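PDB 2DC0: probable amidase from Thermus thermophilus, which is a probable amidase of the amidase family, an alpha/beta protein built round a large mixed sheet, with two chains in its assembly. Local coordinates for residues L75-G80 against E96-V101; G195-S200 against R295-A300. All blocks are in the same frame, centred on the assembly; numbering follows the deposited sequence.

Contact 1 (L75-G80 against E96-V101); sequences LFPVKG and EEARAV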
loop_
_atom_site.group_PDB
_atom_site.type_symbol
_atom_site.label_atom_id
_atom_site.label_comp_id
_atom_site.label_asym_id
_atom_site.label_seq_id
_atom_site.Cartn_x
_atom_site.Cartn_y
_atom_site.Cartn_z
ATOM N N LEU A 75 -19.163 -2.035 18.554
ATOM C CA LEU A 75 -19.062 -2.898 17.379
ATOM C C LEU A 75 -18.114 -4.040 17.731
ATOM O O LEU A 75 -17.945 -4.984 16.959
ATOM C CB LEU A 75 -18.561 -2.131 16.146
ATOM C CG LEU A 75 -17.237 -1.356 16.166
ATOM C CD1 LEU A 75 -16.047 -2.302 16.165
ATOM C CD2 LEU A 75 -17.199 -0.465 14.924
ATOM N N PHE A 76 -17.499 -3.930 18.909
ATOM C CA PHE A 76 -16.577 -4.934 19.441
ATOM C C PHE A 76 -17.347 -5.774 20.470
ATOM O O PHE A 76 -17.845 -5.246 21.467
ATOM C CB PHE A 76 -15.404 -4.278 20.186
ATOM C CG PHE A 76 -14.373 -3.633 19.298
ATOM C CD1 PHE A 76 -13.480 -4.407 18.560
ATOM C CD2 PHE A 76 -14.258 -2.245 19.246
ATOM C CE1 PHE A 76 -12.481 -3.803 17.784
ATOM C CE2 PHE A 76 -13.266 -1.631 18.477
ATOM C CZ PHE A 76 -12.375 -2.410 17.743
ATOM N N PRO A 77 -17.470 -7.085 20.240
ATOM C CA PRO A 77 -18.195 -7.892 21.225
ATOM C C PRO A 77 -17.437 -7.930 22.556
ATOM O O PRO A 77 -16.209 -8.019 22.583
ATOM C CB PRO A 77 -18.266 -9.260 20.557
ATOM C CG PRO A 77 -18.370 -8.892 19.101
ATOM C CD PRO A 77 -17.309 -7.826 18.977
ATOM N N VAL A 78 -18.173 -7.835 23.655
ATOM C CA VAL A 78 -17.573 -7.879 24.984
ATOM C C VAL A 78 -18.381 -8.896 25.785
ATOM O O VAL A 78 -19.610 -8.897 25.730
ATOM C CB VAL A 78 -17.641 -6.491 25.685
ATOM C CG1 VAL A 78 -17.185 -6.606 27.129
ATOM C CG2 VAL A 78 -16.771 -5.487 24.941
ATOM N N LYS A 79 -17.696 -9.767 26.517
ATOM C CA LYS A 79 -18.380 -10.781 27.310
ATOM C C LYS A 79 -19.384 -10.165 28.274
ATOM O O LYS A 79 -19.076 -9.192 28.969
ATOM C CB LYS A 79 -17.376 -11.613 28.111
ATOM C CG LYS A 79 -16.426 -12.451 27.277
ATOM C CD LYS A 79 -15.592 -13.351 28.175
ATOM C CE LYS A 79 -14.748 -14.318 27.358
ATOM N NZ LYS A 79 -14.002 -15.276 28.224
ATOM N N GLY A 80 -20.586 -10.732 28.308
ATOM C CA GLY A 80 -21.623 -10.244 29.205
ATOM C C GLY A 80 -22.349 -8.997 28.733
ATOM O O GLY A 80 -23.189 -8.469 29.454
ATOM N N GLU A 96 -18.365 -14.123 20.824
ATOM C CA GLU A 96 -18.721 -13.551 22.122
ATOM C C GLU A 96 -17.807 -12.395 22.533
ATOM O O GLU A 96 -18.223 -11.490 23.257
ATOM C CB GLU A 96 -18.678 -14.641 23.200
ATOM C CG GLU A 96 -19.010 -14.141 24.603
ATOM C CD GLU A 96 -18.879 -15.228 25.660
ATOM O OE1 GLU A 96 -17.869 -15.960 25.638
ATOM O OE2 GLU A 96 -19.778 -15.336 26.520
ATOM N N GLU A 97 -16.563 -12.431 22.068
ATOM C CA GLU A 97 -15.598 -11.400 22.408
ATOM C C GLU A 97 -14.628 -11.135 21.266
ATOM O O GLU A 97 -14.121 -12.070 20.640
ATOM C CB GLU A 97 -14.815 -11.820 23.648
ATOM C CG GLU A 97 -13.705 -10.875 24.031
ATOM C CD GLU A 97 -12.955 -11.350 25.255
ATOM O OE1 GLU A 97 -12.465 -12.502 25.242
ATOM O OE2 GLU A 97 -12.853 -10.574 26.232
ATOM N N ALA A 98 -14.373 -9.858 20.999
ATOM C CA ALA A 98 -13.453 -9.468 19.938
ATOM C C ALA A 98 -12.028 -9.696 20.416
ATOM O O ALA A 98 -11.743 -9.628 21.614
ATOM C CB ALA A 98 -13.657 -7.997 19.578
ATOM N N ARG A 99 -11.129 -9.968 19.478
ATOM C CA ARG A 99 -9.737 -10.212 19.829
ATOM C C ARG A 99 -9.110 -9.031 20.559
ATOM O O ARG A 99 -8.382 -9.215 21.536
ATOM C CB ARG A 99 -8.913 -10.514 18.577
ATOM C CG ARG A 99 -7.484 -10.916 18.889
ATOM C CD ARG A 99 -7.443 -12.305 19.508
ATOM N NE ARG A 99 -6.088 -12.714 19.876
ATOM C CZ ARG A 99 -5.454 -12.320 20.978
ATOM N NH1 ARG A 99 -6.048 -11.502 21.835
ATOM N NH2 ARG A 99 -4.224 -12.747 21.227
ATOM N N ALA A 100 -9.383 -7.821 20.085
ATOM C CA ALA A 100 -8.816 -6.630 20.714
ATOM C C ALA A 100 -9.305 -6.461 22.149
ATOM O O ALA A 100 -8.572 -5.968 23.007
ATOM C CB ALA A 100 -9.153 -5.388 19.889
ATOM N N VAL A 101 -10.550 -6.855 22.398
ATOM C CA VAL A 101 -11.143 -6.769 23.732
ATOM C C VAL A 101 -10.455 -7.781 24.652
ATOM O O VAL A 101 -10.166 -7.489 25.813
ATOM C CB VAL A 101 -12.671 -7.046 23.667
ATOM C CG1 VAL A 101 -13.251 -7.221 25.068
ATOM C CG2 VAL A 101 -13.369 -5.877 22.964
HETATM O O HOH W 1 -20.663 -10.435 23.790
HETATM O O HOH W 2 -14.891 -9.202 27.248
#

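Contact 2 (G195-S200 against R295-A300); sequences GALPLS and RIHEKA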
loop_
_atom_site.group_PDB
_atom_site.type_symbol
_atom_site.label_atom_id
_atom_site.label_comp_id
_atom_site.label_asym_id
_atom_site.label_seq_id
_atom_site.Cartn_x
_atom_site.Cartn_y
_atom_site.Cartn_z
ATOM N N GLY A 195 -13.180 -10.674 15.149
ATOM C CA GLY A 195 -14.329 -10.742 16.034
ATOM C C GLY A 195 -15.134 -9.460 16.130
ATOM O O GLY A 195 -16.166 -9.420 16.795
ATOM N N ALA A 196 -14.664 -8.409 15.469
ATOM C CA ALA A 196 -15.355 -7.128 15.481
ATOM C C ALA A 196 -16.166 -6.953 14.204
ATOM O O ALA A 196 -15.811 -7.486 13.149
ATOM C CB ALA A 196 -14.349 -5.992 15.609
ATOM N N LEU A 197 -17.259 -6.205 14.299
ATOM C CA LEU A 197 -18.094 -5.956 13.135
ATOM C C LEU A 197 -17.295 -5.108 12.155
ATOM O O LEU A 197 -16.861 -4.012 12.485
ATOM C CB LEU A 197 -19.360 -5.197 13.525
ATOM C CG LEU A 197 -20.212 -4.761 12.336
ATOM C CD1 LEU A 197 -20.845 -5.989 11.673
ATOM C CD2 LEU A 197 -21.292 -3.805 12.804
ATOM N N PRO A 198 -17.083 -5.610 10.936
ATOM C CA PRO A 198 -16.320 -4.816 9.971
ATOM C C PRO A 198 -17.163 -3.805 9.185
ATOM O O PRO A 198 -18.393 -3.896 9.140
ATOM C CB PRO A 198 -15.701 -5.882 9.068
ATOM C CG PRO A 198 -16.754 -6.959 9.050
ATOM C CD PRO A 198 -17.243 -7.007 10.487
ATOM N N LEU A 199 -16.496 -2.813 8.603
ATOM C CA LEU A 199 -17.173 -1.833 7.764
ATOM C C LEU A 199 -16.503 -2.072 6.415
ATOM O O LEU A 199 -17.126 -2.541 5.466
ATOM C CB LEU A 199 -16.908 -0.405 8.240
ATOM C CG LEU A 199 -17.522 0.704 7.371
ATOM C CD1 LEU A 199 -19.038 0.566 7.309
ATOM C CD2 LEU A 199 -17.139 2.064 7.953
ATOM N N SER A 200 -15.216 -1.757 6.360
ATOM C CA SER A 200 -14.398 -1.967 5.177
ATOM C C SER A 200 -13.190 -2.751 5.679
ATOM O O SER A 200 -12.287 -2.179 6.280
ATOM C CB SER A 200 -13.941 -0.631 4.597
ATOM O OG SER A 200 -12.965 -0.832 3.588
ATOM N N ARG A 295 -21.599 -5.010 1.077
ATOM C CA ARG A 295 -21.565 -6.459 0.992
ATOM C C ARG A 295 -21.607 -7.099 2.380
ATOM O O ARG A 295 -22.018 -8.249 2.532
ATOM C CB ARG A 295 -20.336 -6.915 0.196
ATOM C CG ARG A 295 -20.287 -6.326 -1.231
ATOM C CD ARG A 295 -21.608 -6.586 -1.954
ATOM N NE ARG A 295 -21.710 -6.066 -3.323
ATOM C CZ ARG A 295 -21.707 -4.778 -3.660
ATOM N NH1 ARG A 295 -21.582 -3.835 -2.732
ATOM N NH2 ARG A 295 -21.893 -4.426 -4.930
ATOM N N ILE A 296 -21.194 -6.355 3.400
ATOM C CA ILE A 296 -21.244 -6.879 4.760
ATOM C C ILE A 296 -22.689 -6.946 5.239
ATOM O O ILE A 296 -23.106 -7.923 5.851
ATOM C CB ILE A 296 -20.486 -5.977 5.742
ATOM C CG1 ILE A 296 -18.991 -6.015 5.425
ATOM C CG2 ILE A 296 -20.774 -6.417 7.182
ATOM C CD1 ILE A 296 -18.266 -7.382 5.559
ATOM N N HIS A 297 -23.444 -5.893 4.950
ATOM C CA HIS A 297 -24.834 -5.787 5.380
ATOM C C HIS A 297 -25.837 -6.070 4.275
ATOM O O HIS A 297 -27.002 -5.690 4.376
ATOM C CB HIS A 297 -25.076 -4.385 5.934
ATOM C CG HIS A 297 -24.180 -4.037 7.079
ATOM N ND1 HIS A 297 -24.425 -4.456 8.368
ATOM C CD2 HIS A 297 -23.010 -3.354 7.120
ATOM C CE1 HIS A 297 -23.443 -4.049 9.156
ATOM N NE2 HIS A 297 -22.573 -3.378 8.422
ATOM N N GLU A 298 -25.385 -6.746 3.229
ATOM C CA GLU A 298 -26.239 -7.059 2.091
ATOM C C GLU A 298 -27.516 -7.826 2.449
ATOM O O GLU A 298 -28.603 -7.476 1.993
ATOM C CB GLU A 298 -25.429 -7.834 1.055
ATOM C CG GLU A 298 -26.211 -8.219 -0.175
ATOM C CD GLU A 298 -25.309 -8.588 -1.335
ATOM O OE1 GLU A 298 -24.304 -9.299 -1.115
ATOM O OE2 GLU A 298 -25.613 -8.169 -2.467
ATOM N N LYS A 299 -27.382 -8.865 3.265
ATOM C CA LYS A 299 -28.532 -9.662 3.670
ATOM C C LYS A 299 -29.535 -8.817 4.456
ATOM O O LYS A 299 -30.722 -8.775 4.122
ATOM C CB LYS A 299 -28.067 -10.854 4.511
ATOM C CG LYS A 299 -29.167 -11.828 4.895
ATOM C CD LYS A 299 -28.587 -13.048 5.596
ATOM C CE LYS A 299 -29.660 -14.087 5.892
ATOM N NZ LYS A 299 -30.715 -13.563 6.811
ATOM N N ALA A 300 -29.058 -8.133 5.491
ATOM C CA ALA A 300 -29.934 -7.299 6.311
ATOM C C ALA A 300 -30.597 -6.186 5.501
ATOM O O ALA A 300 -31.756 -5.842 5.742
ATOM C CB ALA A 300 -29.152 -6.697 7.472
HETATM O O HOH W 3 -20.491 -1.915 9.535
#

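Contact 1 (L75-G80 against E96-V101)
Pro77 and Ala98 carry the one direct hydrogen bond of this contact. Ala98 N donates to Pro77 O at 3.0 Å. Glu97 CA adds a CA-H...O contact to the same Pro77 O, at 3.4 Å.

Two waters also bridge the segments. One lies between two backbone carbonyl oxygens, those of Val78 and Glu96. The other joins a backbone N-H to a carboxylate: it accepts from Lys79 N and donates to Glu97 OE2 at 2.7 Å.

Apolar contacts fill the other end. Ala98 CB meets the Phe76 ring at its edge, 3.7 Å from CD1, and also touches Pro77 CD. Leu75 CD1 lies over the centre of one ring face. With chi1 at 169°, Val101 sends CG1 to Val78 CG2, at 3.9 Å, and CG2 to Phe76 CB, at 3.8 Å.

The stem of Lys79 lies against Glu97. Lys79 CE is 3.6 Å from Glu97 OE1, while NZ stays beyond salt-bridge distance. The carboxylate of Glu97 is instead paired with Arg102 and Arg105, both on the helix that follows.

Ala98 is the N-cap residue of helix 99-106. The loop after strand 69-73 thus packs on the N-terminal end of this helix, the next one in the chain, beside strands 110-115 and 163-166 of the large mixed sheet.

Contact 2 (G195-S200 against R295-A300)
Ile296 reaches Pro198 with the end of its longer branch. Its CD1 lies 3.8 Å from Pro198 CG, and the two side chains meet at a slant. Ile296 CG1 is anti to the carbonyl carbon (chi1 -67°), and this branch also passes Leu199 O, with CG1 3.9 Å away. The shorter branch, CG2, sits 4.0 Å from Pro198 O and also lies above one face of the His297 ring, offset toward the rim.

Across the contact, Leu197 CD1 comes within 4.1 Å of His297 CE1, approaching the ring obliquely. The end of the Leu197 side chain comes closer to the ring than its base.

No direct hydrogen bond joins the segments. A water bridges them, lying in the ring plane at the edge of His297. It is 2.8 Å from His297 NE2 and donates to Pro198 O at 2.9 Å.

His297 lies at the break between helix 281-296 and helix 298-303. It is the first residue to leave the first helix and the N-cap of the second. The facing loop runs from strand 182-185 to strand 206-210 of the large sheet. Ser200 OG bonds Glu292 of the first helix, while Leu199 packs on Ala293, so the loop follows that helix back from its end.

Contacts 1 and 2 have centres about 16 Å apart and touch directly through their loop segments, 75-80 and 195-200. Leu75 O and Leu197 N are 3.0 Å apart, a probable hydrogen bond. Beside it, Phe76 CD1 packs on Ala196 CB at 3.5 Å. The aromatic ring used in contact 1 therefore also meets the loop of contact 2. Both segments of contact 1 precede those of contact 2 in the sequence. Together they form a chain of packing from the start of helix 99-106, through two adjoining loops, to the break between helices 281-296 and 298-303. Their centres lie about 18 and 19 Å from the centre of the chain.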